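Local coordinates for protein polyhedrin (Operophtera brumata cypovirus 19, PDB 5A99) that forms the crystalline matrix of the viral occlusion bodies (polyhedra), microcrystals that probably embed and protect cypovirus particles outside the insect host, at residues 120-128 and 145-156; 102-113 and 179-187. All blocks are in the same frame, centred on the assembly; numbering follows the deposited sequence.

Interaction 1: residues 120-128 and 145-156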
loop_
_atom_site.group_PDB
_atom_site.type_symbol
_atom_site.label_atom_id
_atom_site.label_comp_id
_atom_site.label_asym_id
_atom_site.label_seq_id
_atom_site.Cartn_x
_atom_site.Cartn_y
_atom_site.Cartn_z
ATOM N N ASP A 120 -7.670 6.608 -20.288
ATOM C CA ASP A 120 -8.656 5.727 -20.853
ATOM C C ASP A 120 -9.947 5.980 -20.100
ATOM O O ASP A 120 -10.122 5.525 -18.970
ATOM C CB ASP A 120 -8.222 4.281 -20.668
ATOM C CG ASP A 120 -9.305 3.301 -21.030
ATOM O OD1 ASP A 120 -10.275 3.701 -21.713
ATOM O OD2 ASP A 120 -9.183 2.120 -20.646
ATOM N N LEU A 121 -10.844 6.731 -20.716
ATOM C CA LEU A 121 -12.083 7.116 -20.051
ATOM C C LEU A 121 -12.946 5.906 -19.681
ATOM O O LEU A 121 -13.650 5.935 -18.676
ATOM C CB LEU A 121 -12.871 8.087 -20.922
ATOM C CG LEU A 121 -12.298 9.502 -21.048
ATOM C CD1 LEU A 121 -13.028 10.294 -22.132
ATOM C CD2 LEU A 121 -12.362 10.226 -19.721
ATOM N N GLY A 122 -12.879 4.849 -20.487
ATOM C CA GLY A 122 -13.568 3.607 -20.186
ATOM C C GLY A 122 -13.007 2.869 -18.979
ATOM O O GLY A 122 -13.597 1.906 -18.506
ATOM N N SER A 123 -11.861 3.305 -18.481
ATOM C CA SER A 123 -11.287 2.690 -17.290
ATOM C C SER A 123 -11.587 3.518 -16.042
ATOM O O SER A 123 -11.297 3.103 -14.926
ATOM C CB SER A 123 -9.776 2.513 -17.451
ATOM O OG SER A 123 -9.086 3.737 -17.272
ATOM N N VAL A 124 -12.160 4.700 -16.215
ATOM C CA VAL A 124 -12.380 5.555 -15.053
ATOM C C VAL A 124 -13.514 5.014 -14.175
ATOM O O VAL A 124 -14.670 4.960 -14.590
ATOM C CB VAL A 124 -12.659 7.017 -15.449
ATOM C CG1 VAL A 124 -12.954 7.823 -14.217
ATOM C CG2 VAL A 124 -11.470 7.600 -16.199
ATOM N N TRP A 125 -13.153 4.612 -12.958
ATOM C CA TRP A 125 -14.058 3.916 -12.062
ATOM C C TRP A 125 -13.958 4.552 -10.687
ATOM O O TRP A 125 -12.872 4.813 -10.195
ATOM C CB TRP A 125 -13.681 2.432 -12.018
ATOM C CG TRP A 125 -14.413 1.636 -10.984
ATOM C CD1 TRP A 125 -15.691 1.165 -11.070
ATOM C CD2 TRP A 125 -13.904 1.188 -9.716
ATOM N NE1 TRP A 125 -16.015 0.466 -9.936
ATOM C CE2 TRP A 125 -14.938 0.460 -9.090
ATOM C CE3 TRP A 125 -12.682 1.332 -9.054
ATOM C CZ2 TRP A 125 -14.786 -0.121 -7.832
ATOM C CZ3 TRP A 125 -12.531 0.742 -7.797
ATOM C CH2 TRP A 125 -13.577 0.034 -7.201
ATOM N N PHE A 126 -15.099 4.803 -10.064
ATOM C CA PHE A 126 -15.135 5.583 -8.839
ATOM C C PHE A 126 -16.319 5.097 -8.004
ATOM O O PHE A 126 -17.448 5.073 -8.485
ATOM C CB PHE A 126 -15.266 7.075 -9.194
ATOM C CG PHE A 126 -15.298 7.984 -8.008
ATOM C CD1 PHE A 126 -14.122 8.421 -7.414
ATOM C CD2 PHE A 126 -16.508 8.409 -7.486
ATOM C CE1 PHE A 126 -14.163 9.254 -6.315
ATOM C CE2 PHE A 126 -16.554 9.241 -6.382
ATOM C CZ PHE A 126 -15.389 9.668 -5.799
ATOM N N ARG A 127 -16.056 4.690 -6.763
ATOM C CA ARG A 127 -17.093 4.090 -5.926
ATOM C C ARG A 127 -16.958 4.550 -4.493
ATOM O O ARG A 127 -15.931 4.316 -3.847
ATOM C CB ARG A 127 -17.007 2.553 -5.978
ATOM C CG ARG A 127 -18.138 1.818 -5.223
ATOM C CD ARG A 127 -17.888 0.339 -5.202
ATOM N NE ARG A 127 -16.651 0.050 -4.476
ATOM C CZ ARG A 127 -15.975 -1.087 -4.555
ATOM N NH1 ARG A 127 -16.399 -2.066 -5.336
ATOM N NH2 ARG A 127 -14.864 -1.247 -3.844
ATOM N N VAL A 128 -17.995 5.216 -4.000
ATOM C CA VAL A 128 -18.068 5.583 -2.596
ATOM C C VAL A 128 -18.869 4.505 -1.884
ATOM O O VAL A 128 -20.086 4.433 -2.026
ATOM C CB VAL A 128 -18.755 6.955 -2.394
ATOM C CG1 VAL A 128 -18.722 7.358 -0.924
ATOM C CG2 VAL A 128 -18.091 8.019 -3.239
ATOM N N SER A 145 -18.722 -6.344 -7.422
ATOM C CA SER A 145 -17.580 -5.464 -7.677
ATOM C C SER A 145 -17.716 -4.653 -8.967
ATOM O O SER A 145 -16.941 -3.731 -9.212
ATOM C CB SER A 145 -16.309 -6.292 -7.760
ATOM O OG SER A 145 -16.374 -7.171 -8.864
ATOM N N GLU A 146 -18.687 -5.019 -9.796
ATOM C CA GLU A 146 -18.895 -4.361 -11.077
ATOM C C GLU A 146 -20.312 -3.793 -11.190
ATOM O O GLU A 146 -21.286 -4.539 -11.342
ATOM C CB GLU A 146 -18.652 -5.338 -12.227
ATOM C CG GLU A 146 -17.234 -5.892 -12.316
ATOM C CD GLU A 146 -16.210 -4.851 -12.749
ATOM O OE1 GLU A 146 -16.597 -3.686 -13.029
ATOM O OE2 GLU A 146 -15.011 -5.206 -12.808
ATOM N N ARG A 147 -20.413 -2.469 -11.107
ATOM C CA ARG A 147 -21.677 -1.768 -11.311
ATOM C C ARG A 147 -21.463 -0.606 -12.280
ATOM O O ARG A 147 -20.577 0.231 -12.074
ATOM C CB ARG A 147 -22.245 -1.241 -9.984
ATOM C CG ARG A 147 -22.656 -2.304 -8.954
ATOM C CD ARG A 147 -23.749 -3.210 -9.481
ATOM N NE ARG A 147 -24.410 -3.946 -8.407
ATOM C CZ ARG A 147 -25.169 -5.022 -8.587
ATOM N NH1 ARG A 147 -25.365 -5.529 -9.804
ATOM N NH2 ARG A 147 -25.740 -5.592 -7.540
ATOM N N ALA A 148 -22.281 -0.564 -13.331
ATOM C CA ALA A 148 -22.178 0.449 -14.378
ATOM C C ALA A 148 -22.169 1.867 -13.800
ATOM O O ALA A 148 -21.517 2.754 -14.338
ATOM C CB ALA A 148 -23.326 0.288 -15.379
ATOM N N GLU A 149 -22.882 2.061 -12.700
ATOM C CA GLU A 149 -23.012 3.372 -12.078
ATOM C C GLU A 149 -21.653 3.934 -11.694
ATOM O O GLU A 149 -21.440 5.148 -11.690
ATOM C CB GLU A 149 -23.899 3.277 -10.833
ATOM C CG GLU A 149 -25.381 3.192 -11.140
ATOM C CD GLU A 149 -25.893 1.765 -11.277
ATOM O OE1 GLU A 149 -25.079 0.809 -11.360
ATOM O OE2 GLU A 149 -27.127 1.611 -11.309
ATOM N N ASN A 150 -20.735 3.041 -11.350
ATOM C CA ASN A 150 -19.418 3.454 -10.901
ATOM C C ASN A 150 -18.437 3.733 -12.037
ATOM O O ASN A 150 -17.333 4.217 -11.793
ATOM C CB ASN A 150 -18.838 2.406 -9.954
ATOM C CG ASN A 150 -19.685 2.217 -8.707
ATOM O OD1 ASN A 150 -20.139 3.182 -8.094
ATOM N ND2 ASN A 150 -19.895 0.974 -8.326
ATOM N N TYR A 151 -18.836 3.436 -13.270
ATOM C CA TYR A 151 -18.030 3.791 -14.439
ATOM C C TYR A 151 -18.483 5.164 -14.914
ATOM O O TYR A 151 -19.353 5.297 -15.793
ATOM C CB TYR A 151 -18.115 2.709 -15.520
ATOM C CG TYR A 151 -17.333 1.479 -15.094
ATOM C CD1 TYR A 151 -17.930 0.495 -14.324
ATOM C CD2 TYR A 151 -15.977 1.355 -15.374
ATOM C CE1 TYR A 151 -17.224 -0.598 -13.883
ATOM C CE2 TYR A 151 -15.256 0.257 -14.936
ATOM C CZ TYR A 151 -15.885 -0.719 -14.200
ATOM O OH TYR A 151 -15.173 -1.820 -13.770
ATOM N N ILE A 152 -17.866 6.180 -14.307
ATOM C CA ILE A 152 -18.412 7.537 -14.291
ATOM C C ILE A 152 -17.990 8.421 -15.460
ATOM O O ILE A 152 -18.424 9.577 -15.542
ATOM C CB ILE A 152 -18.023 8.270 -12.989
ATOM C CG1 ILE A 152 -16.496 8.328 -12.838
ATOM C CG2 ILE A 152 -18.621 7.555 -11.771
ATOM C CD1 ILE A 152 -16.011 9.399 -11.902
ATOM N N GLY A 153 -17.157 7.892 -16.351
ATOM C CA GLY A 153 -16.616 8.666 -17.464
ATOM C C GLY A 153 -17.562 9.664 -18.111
ATOM O O GLY A 153 -17.250 10.842 -18.215
ATOM N N PRO A 154 -18.729 9.203 -18.567
ATOM C CA PRO A 154 -19.632 10.102 -19.302
ATOM C C PRO A 154 -20.318 11.125 -18.397
ATOM O O PRO A 154 -20.746 12.175 -18.870
ATOM C CB PRO A 154 -20.646 9.140 -19.929
ATOM C CG PRO A 154 -20.702 7.986 -18.987
ATOM C CD PRO A 154 -19.286 7.846 -18.435
ATOM N N LEU A 155 -20.390 10.832 -17.106
ATOM C CA LEU A 155 -20.989 11.752 -16.150
ATOM C C LEU A 155 -20.044 12.894 -15.815
ATOM O O LEU A 155 -20.427 13.856 -15.144
ATOM C CB LEU A 155 -21.332 11.033 -14.856
ATOM C CG LEU A 155 -22.218 9.797 -14.954
ATOM C CD1 LEU A 155 -22.596 9.377 -13.540
ATOM C CD2 LEU A 155 -23.467 10.054 -15.835
ATOM N N MET A 156 -18.797 12.769 -16.243
ATOM C CA MET A 156 -17.802 13.770 -15.896
ATOM C C MET A 156 -17.886 14.951 -16.850
ATOM O O MET A 156 -18.445 14.854 -17.949
ATOM C CB MET A 156 -16.391 13.178 -15.909
ATOM C CG MET A 156 -16.254 11.911 -15.087
ATOM S SD MET A 156 -14.602 11.221 -15.111
ATOM C CE MET A 156 -13.894 12.062 -13.707
HETATM O O HOH W 1 -15.937 5.500 -16.808
HETATM O O HOH W 2 -18.435 -1.030 -9.332
#
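Phe126 N donates to Asn150 O at 2.9 Å, in the plane of that carbonyl, and this is the main direct bond between the outer strand 125-129 of a three-stranded antiparallel sheet and the loop 145-156 that runs along its outer edge. Two residues earlier, Val124 O receives only a weak bond from Ile152 N. Val124 O is held more closely by a water, 2.6 Å from it, which also donates to Leu121 O and accepts from Gly153 N, so three backbone groups meet on one solvent molecule. A second water joins one side-chain and two backbone groups: it accepts from Trp125 NE1 and Arg147 N and donates to Ser145 O.

Asn150 CB packs 3.4 Å from Trp125 NE1, the two side chains lying side by side. Trp125 CD1 lies over one face of the Tyr151 ring, 3.7 Å from Tyr151 CE1, with the planes inclined at 46°. Tyr151 OH donates to Glu146 OE1, in the plane of the ring at its edge, at an unusually short 2.5 Å. Arg127 folds back at chi3 (63°), laying its guanidinium against Trp125 CZ2; its terminal nitrogens go to Tyr32 and Asp214 of a second subunit, so this end of the contact is also part of the trimer interface.

On the inner side the packing is aliphatic. Ile152 sends its CG1 branch between its own N and carbonyl carbon (chi1 58°), which brings CD1 to 3.6 Å from Phe126 CB and CG1 to 3.8 Å from Val124 CG1. Met156 completes this patch, its SD 3.9 Å from Val124 CG1.

Interaction 2: residues 102-113 and 179-187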
loop_
_atom_site.group_PDB
_atom_site.type_symbol
_atom_site.label_atom_id
_atom_site.label_comp_id
_atom_site.label_asym_id
_atom_site.label_seq_id
_atom_site.Cartn_x
_atom_site.Cartn_y
_atom_site.Cartn_z
ATOM N N ASP A 102 -23.931 12.078 15.477
ATOM C CA ASP A 102 -24.395 11.454 14.236
ATOM C C ASP A 102 -23.346 11.565 13.140
ATOM O O ASP A 102 -23.142 10.632 12.362
ATOM C CB ASP A 102 -25.651 12.144 13.723
ATOM C CG ASP A 102 -26.923 11.484 14.202
ATOM O OD1 ASP A 102 -26.848 10.379 14.784
ATOM O OD2 ASP A 102 -28.004 12.064 13.968
ATOM N N LYS A 103 -22.727 12.741 13.065
ATOM C CA LYS A 103 -21.722 13.028 12.066
ATOM C C LYS A 103 -20.525 13.640 12.759
ATOM O O LYS A 103 -20.656 14.254 13.824
ATOM C CB LYS A 103 -22.261 13.996 11.015
ATOM C CG LYS A 103 -23.518 13.507 10.292
ATOM C CD LYS A 103 -23.776 14.293 9.016
ATOM C CE LYS A 103 -25.211 14.140 8.525
ATOM N NZ LYS A 103 -25.799 12.794 8.805
ATOM N N GLY A 104 -19.354 13.472 12.160
ATOM C CA GLY A 104 -18.137 13.998 12.737
ATOM C C GLY A 104 -17.773 15.330 12.128
ATOM O O GLY A 104 -17.967 15.550 10.928
ATOM N N MET A 105 -17.257 16.226 12.964
ATOM C CA MET A 105 -16.696 17.481 12.487
ATOM C C MET A 105 -15.547 17.199 11.529
ATOM O O MET A 105 -15.214 18.030 10.687
ATOM C CB MET A 105 -16.187 18.304 13.664
ATOM C CG MET A 105 -17.273 18.811 14.572
ATOM S SD MET A 105 -18.645 19.542 13.646
ATOM C CE MET A 105 -19.554 20.308 14.990
ATOM N N ASN A 106 -14.960 16.010 11.651
ATOM C CA ASN A 106 -13.791 15.641 10.856
ATOM C C ASN A 106 -14.152 15.133 9.467
ATOM O O ASN A 106 -13.270 14.914 8.645
ATOM C CB ASN A 106 -12.943 14.581 11.594
ATOM C CG ASN A 106 -13.753 13.336 11.982
ATOM O OD1 ASN A 106 -14.979 13.388 12.099
ATOM N ND2 ASN A 106 -13.059 12.217 12.200
ATOM N N GLU A 107 -15.441 14.943 9.213
ATOM C CA GLU A 107 -15.893 14.329 7.963
ATOM C C GLU A 107 -16.115 15.347 6.846
ATOM O O GLU A 107 -16.551 16.464 7.096
ATOM C CB GLU A 107 -17.197 13.568 8.198
ATOM C CG GLU A 107 -17.084 12.383 9.158
ATOM C CD GLU A 107 -18.377 11.599 9.224
ATOM O OE1 GLU A 107 -19.340 12.099 9.832
ATOM O OE2 GLU A 107 -18.442 10.496 8.646
ATOM N N PRO A 108 -15.839 14.939 5.600
ATOM C CA PRO A 108 -15.964 15.802 4.423
ATOM C C PRO A 108 -17.427 16.048 4.070
ATOM O O PRO A 108 -18.287 15.194 4.298
ATOM C CB PRO A 108 -15.265 14.993 3.322
ATOM C CG PRO A 108 -15.467 13.566 3.730
ATOM C CD PRO A 108 -15.433 13.568 5.239
ATOM N N VAL A 109 -17.700 17.224 3.525
ATOM C CA VAL A 109 -19.037 17.576 3.089
ATOM C C VAL A 109 -19.306 17.052 1.685
ATOM O O VAL A 109 -20.408 16.606 1.362
ATOM C CB VAL A 109 -19.202 19.107 3.085
ATOM C CG1 VAL A 109 -20.606 19.492 2.646
ATOM C CG2 VAL A 109 -18.898 19.659 4.454
ATOM N N SER A 110 -18.284 17.108 0.843
ATOM C CA SER A 110 -18.456 16.768 -0.553
ATOM C C SER A 110 -17.085 16.533 -1.150
ATOM O O SER A 110 -16.057 16.689 -0.469
ATOM C CB SER A 110 -19.178 17.889 -1.302
ATOM O OG SER A 110 -18.337 19.030 -1.403
ATOM N N PHE A 111 -17.071 16.151 -2.418
ATOM C CA PHE A 111 -15.827 15.804 -3.086
ATOM C C PHE A 111 -15.805 16.287 -4.540
ATOM O O PHE A 111 -16.852 16.549 -5.149
ATOM C CB PHE A 111 -15.649 14.276 -3.070
ATOM C CG PHE A 111 -16.572 13.557 -4.017
ATOM C CD1 PHE A 111 -16.230 13.404 -5.352
ATOM C CD2 PHE A 111 -17.797 13.063 -3.585
ATOM C CE1 PHE A 111 -17.088 12.768 -6.236
ATOM C CE2 PHE A 111 -18.658 12.412 -4.475
ATOM C CZ PHE A 111 -18.290 12.265 -5.796
ATOM N N GLN A 112 -14.600 16.403 -5.087
ATOM C CA GLN A 112 -14.412 16.508 -6.529
ATOM C C GLN A 112 -13.318 15.519 -6.937
ATOM O O GLN A 112 -12.224 15.498 -6.354
ATOM C CB GLN A 112 -14.059 17.940 -6.963
ATOM C CG GLN A 112 -13.612 18.030 -8.428
ATOM C CD GLN A 112 -13.526 19.455 -8.980
ATOM O OE1 GLN A 112 -13.435 19.654 -10.194
ATOM N NE2 GLN A 112 -13.513 20.440 -8.097
ATOM N N PHE A 113 -13.632 14.674 -7.911
ATOM C CA PHE A 113 -12.677 13.691 -8.412
ATOM C C PHE A 113 -12.261 14.117 -9.813
ATOM O O PHE A 113 -13.114 14.352 -10.671
ATOM C CB PHE A 113 -13.320 12.301 -8.404
ATOM C CG PHE A 113 -12.436 11.207 -8.931
ATOM C CD1 PHE A 113 -11.260 10.866 -8.274
ATOM C CD2 PHE A 113 -12.783 10.504 -10.075
ATOM C CE1 PHE A 113 -10.451 9.839 -8.748
ATOM C CE2 PHE A 113 -11.976 9.478 -10.552
ATOM C CZ PHE A 113 -10.805 9.154 -9.885
ATOM N N PHE A 179 -24.707 9.509 -2.399
ATOM C CA PHE A 179 -23.432 8.982 -1.926
ATOM C C PHE A 179 -23.508 8.859 -0.422
ATOM O O PHE A 179 -24.117 9.698 0.232
ATOM C CB PHE A 179 -22.277 9.919 -2.281
ATOM C CG PHE A 179 -22.107 10.132 -3.747
ATOM C CD1 PHE A 179 -21.449 9.191 -4.524
ATOM C CD2 PHE A 179 -22.603 11.271 -4.351
ATOM C CE1 PHE A 179 -21.288 9.384 -5.886
ATOM C CE2 PHE A 179 -22.455 11.473 -5.704
ATOM C CZ PHE A 179 -21.795 10.531 -6.480
ATOM N N PRO A 180 -22.896 7.806 0.130
ATOM C CA PRO A 180 -22.891 7.609 1.581
ATOM C C PRO A 180 -22.406 8.845 2.358
ATOM O O PRO A 180 -21.466 9.519 1.931
ATOM C CB PRO A 180 -21.937 6.428 1.761
ATOM C CG PRO A 180 -22.103 5.633 0.492
ATOM C CD PRO A 180 -22.310 6.662 -0.590
ATOM N N CYS A 181 -23.061 9.125 3.486
ATOM C CA CYS A 181 -22.650 10.202 4.387
ATOM C C CYS A 181 -21.274 9.990 4.992
ATOM O O CYS A 181 -20.566 10.952 5.271
ATOM C CB CYS A 181 -23.638 10.329 5.550
ATOM S SG CYS A 181 -25.033 11.422 5.268
ATOM N N HIS A 182 -20.921 8.728 5.214
ATOM C CA HIS A 182 -19.697 8.351 5.922
ATOM C C HIS A 182 -18.909 7.439 4.996
ATOM O O HIS A 182 -19.041 6.220 5.039
ATOM C CB HIS A 182 -20.037 7.649 7.237
ATOM C CG HIS A 182 -21.074 8.370 8.046
ATOM N ND1 HIS A 182 -20.760 9.405 8.900
ATOM C CD2 HIS A 182 -22.416 8.226 8.111
ATOM C CE1 HIS A 182 -21.866 9.861 9.463
ATOM N NE2 HIS A 182 -22.885 9.162 9.003
ATOM N N PRO A 183 -18.094 8.048 4.133
ATOM C CA PRO A 183 -17.579 7.405 2.922
ATOM C C PRO A 183 -16.314 6.578 3.093
ATOM O O PRO A 183 -15.461 6.858 3.945
ATOM C CB PRO A 183 -17.282 8.600 2.006
ATOM C CG PRO A 183 -16.862 9.670 2.946
ATOM C CD PRO A 183 -17.711 9.467 4.202
ATOM N N VAL A 184 -16.248 5.527 2.281
ATOM C CA VAL A 184 -15.015 4.823 1.954
ATOM C C VAL A 184 -14.896 5.038 0.444
ATOM O O VAL A 184 -15.897 4.988 -0.267
ATOM C CB VAL A 184 -15.108 3.325 2.264
ATOM C CG1 VAL A 184 -14.032 2.554 1.512
ATOM C CG2 VAL A 184 -15.013 3.063 3.786
ATOM N N ILE A 185 -13.705 5.313 -0.056
ATOM C CA ILE A 185 -13.592 5.667 -1.463
ATOM C C ILE A 185 -12.556 4.845 -2.216
ATOM O O ILE A 185 -11.398 4.747 -1.800
ATOM C CB ILE A 185 -13.301 7.160 -1.630
ATOM C CG1 ILE A 185 -14.520 7.991 -1.205
ATOM C CG2 ILE A 185 -12.967 7.489 -3.066
ATOM C CD1 ILE A 185 -14.214 9.453 -1.054
ATOM N N SER A 186 -13.006 4.248 -3.321
ATOM C CA SER A 186 -12.161 3.481 -4.235
ATOM C C SER A 186 -12.220 4.085 -5.653
ATOM O O SER A 186 -13.283 4.505 -6.108
ATOM C CB SER A 186 -12.611 2.014 -4.279
ATOM O OG SER A 186 -12.718 1.488 -2.968
ATOM N N PHE A 187 -11.080 4.147 -6.339
ATOM C CA PHE A 187 -11.081 4.530 -7.746
ATOM C C PHE A 187 -9.921 3.911 -8.532
ATOM O O PHE A 187 -8.976 3.355 -7.967
ATOM C CB PHE A 187 -11.133 6.057 -7.910
ATOM C CG PHE A 187 -9.967 6.779 -7.310
ATOM C CD1 PHE A 187 -8.743 6.801 -7.953
ATOM C CD2 PHE A 187 -10.100 7.458 -6.113
ATOM C CE1 PHE A 187 -7.661 7.473 -7.408
ATOM C CE2 PHE A 187 -9.031 8.140 -5.565
ATOM C CZ PHE A 187 -7.805 8.141 -6.211
HETATM O O HOH W 3 -18.294 12.247 5.228
#
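A histidine-carboxylate pair fastens one end of this contact: His182 ND1 donates to Glu107 OE2 at 2.6 Å, on the syn lone pair of the carboxylate. Carboxylate and imidazole are nearly coplanar, 17° apart, and the oxygen arrives at the ring edge. The other oxygen, Glu107 OE1, takes a nearly straight bond from Gly104 N at 2.7 Å, approached from the anti side and somewhat out of the carboxylate plane. Gly104 opens the type I turn that Glu107 closes, so the side chain braces its own turn while gripping the histidine. OE2 has a further donor in Trp63 NE1, and with both oxygens engaged the carboxylate is held against rotation. Beside ND1, His182 CE1 lies 3.3 Å from Asp102 O, which approaches obliquely.

Next along, Pro108 and Pro183 meet through their CG atoms, and a water lies within hydrogen-bonding distance of Pro108 O and Cys181 O, with more acceptors around it than it can serve at once. From here the two segments enter different antiparallel sheets, strand 110-116 in the six-stranded one and strand 184-190 in the three-stranded one. Between the sheets, Phe111 and Phe113 of strand 110-116 meet Phe179, in the loop leading to strand 184-190, and Phe187 of that strand.

Phe111 and Phe179 form a T-shaped pair, centroids 5.2 Å apart, with the Phe111 edge directed over the centre of the Phe179 face. Deeper in, Phe113 puts CE1 over the face of Phe187, 3.4 Å from Phe187 CG, the planes oblique at 47°. Phe187 offers that face with its CG set between backbone N and carbonyl carbon (chi1 61°). Phe126 joins the cluster, stacked on Phe113 and more steeply inclined to Phe111.

Overall arrangement
Following the chain from the N terminus, residues 102-113 come first and lead into strand 110-116 of the six-stranded sheet. The chain then passes through 120-128 into strand 125-129, and after a short excursion residues 145-156 return to it, closing the smaller loop of interaction 1. Strands 157-161 and 164-173 go back to the six-stranded sheet before 179-187 closes the larger loop of interaction 2, inside which interaction 1 is wholly nested. The two contacts touch where strands 125-129 and 184-190 pair, with Arg127 N probably bonded to Ser186 O. Interaction 2 joins the two sheets; interaction 1 lines the outer strand of the smaller one, and both reach the second subunit.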